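Local coordinates for protein cadherin-23 (Mus musculus, PDB 5UZ8) that forms part of an elongated, calcium-binding adhesion molecule of the cadherin family, probably serving mechanotransduction in hearing, at residues 271-274 with 275-278. Numbering follows the deposited sequence.
Sequences SVDM and DSGL
Two backbone hydrogen bonds tie Asp-273 to the returning chain: its N donates to Leu-278 O at 2.9 Å, and its O accepts from Gly-277 N at 3.1 Å. The nearly reversed direction of the two segments agrees with a tight connection between neighbouring strands. Gly-277 has a positive phi, a shape it can adopt because it carries no CB to press on the carbonyl oxygen of Ser-276.

Side-chain-to-backbone hydrogen bonds brace the turn. With CG of Asp-273 anti to the backbone N (chi1 -177°), the carboxylate is directed toward the N-H groups of the turn, and OD1 accepts from Asp-275 N and from Ser-276 N, each at 2.9 Å. The two donors reach OD1 on its anti side but from opposite faces of the carboxylate plane; the bond from Ser-276 is the straighter, 166° against 138°. Two N-H groups thus grip one oxygen and would limit rotation of the carboxylate. Asp-275 OD2 lies 4.5 Å from Asp-273 OD1, and the two donors probably offset some of the repulsion between these carboxylates. Ser-276 OG sits 3.1 Å from Asp-273 CB and accepts from Leu-278 N, an ST turn that leads the chain into strand 278-281.

Val-272 faces carbonyl oxygens: its CA makes a CA-H...O contact of 3.3 Å with Leu-278 O, and its CG2 lies near Gly-277 O and Leu-278 O. Its side chain also packs on Tyr-260 and Leu-262 of strand 259-263.

The whole is a beta-hairpin connection, its loop braced by an aspartate carboxylate, joining antiparallel strands 270-272 and 278-281 in the Greek-key beta sandwich of a cadherin repeat.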
loop_
_atom_site.group_PDB
_atom_site.type_symbol
_atom_site.label_atom_id
_atom_site.label_comp_id
_atom_site.label_asym_id
_atom_site.label_seq_id
_atom_site.Cartn_x
_atom_site.Cartn_y
_atom_site.Cartn_z
ATOM N N SER A 271 3.280 -26.836 -49.768
ATOM C CA SER A 271 2.956 -27.166 -48.387
ATOM C C SER A 271 3.732 -26.254 -47.479
ATOM O O SER A 271 4.848 -25.841 -47.815
ATOM C CB SER A 271 3.346 -28.606 -48.070
ATOM O OG SER A 271 2.481 -29.498 -48.714
ATOM N N VAL A 272 3.151 -25.931 -46.325
ATOM C CA VAL A 272 3.899 -25.214 -45.305
ATOM C C VAL A 272 3.902 -26.045 -44.026
ATOM O O VAL A 272 2.863 -26.610 -43.633
ATOM C CB VAL A 272 3.355 -23.804 -45.030
ATOM C CG1 VAL A 272 1.954 -23.840 -44.422
ATOM C CG2 VAL A 272 4.313 -23.029 -44.140
ATOM N N ASP A 273 5.069 -26.162 -43.411
ATOM C CA ASP A 273 5.175 -26.875 -42.137
ATOM C C ASP A 273 4.444 -26.009 -41.140
ATOM O O ASP A 273 4.786 -24.835 -40.976
ATOM C CB ASP A 273 6.640 -27.003 -41.721
ATOM C CG ASP A 273 6.816 -27.814 -40.428
ATOM O OD1 ASP A 273 6.514 -27.301 -39.346
ATOM O OD2 ASP A 273 7.203 -29.001 -40.512
ATOM N N MET A 274 3.461 -26.575 -40.453
ATOM C CA MET A 274 2.625 -25.760 -39.594
ATOM C C MET A 274 3.383 -25.069 -38.448
ATOM O O MET A 274 2.955 -24.007 -38.008
ATOM C CB MET A 274 1.429 -26.568 -39.080
ATOM C CG MET A 274 1.728 -27.638 -38.070
ATOM S SD MET A 274 0.226 -28.570 -37.637
ATOM C CE MET A 274 -0.889 -27.273 -37.074
ATOM N N ASP A 275 4.490 -25.651 -37.974
ATOM C CA ASP A 275 5.270 -25.038 -36.888
ATOM C C ASP A 275 6.456 -24.204 -37.341
ATOM O O ASP A 275 6.683 -23.111 -36.794
ATOM C CB ASP A 275 5.729 -26.098 -35.892
ATOM C CG ASP A 275 4.566 -26.858 -35.304
ATOM O OD1 ASP A 275 3.590 -26.226 -34.849
ATOM O OD2 ASP A 275 4.597 -28.090 -35.309
ATOM N N SER A 276 7.205 -24.690 -38.324
ATOM C CA SER A 276 8.454 -24.026 -38.715
ATOM C C SER A 276 8.260 -22.900 -39.722
ATOM O O SER A 276 9.140 -22.062 -39.885
ATOM C CB SER A 276 9.433 -25.042 -39.295
ATOM O OG SER A 276 9.083 -25.385 -40.611
ATOM N N GLY A 277 7.139 -22.904 -40.443
ATOM C CA GLY A 277 6.932 -21.909 -41.487
ATOM C C GLY A 277 7.648 -22.215 -42.788
ATOM O O GLY A 277 7.604 -21.417 -43.714
ATOM N N LEU A 278 8.282 -23.375 -42.895
ATOM C CA LEU A 278 8.981 -23.709 -44.137
ATOM C C LEU A 278 7.971 -24.096 -45.211
ATOM O O LEU A 278 7.190 -25.042 -45.022
ATOM C CB LEU A 278 9.955 -24.865 -43.926
ATOM C CG LEU A 278 10.677 -25.390 -45.185
ATOM C CD1 LEU A 278 11.461 -24.279 -45.870
ATOM C CD2 LEU A 278 11.632 -26.523 -44.829
#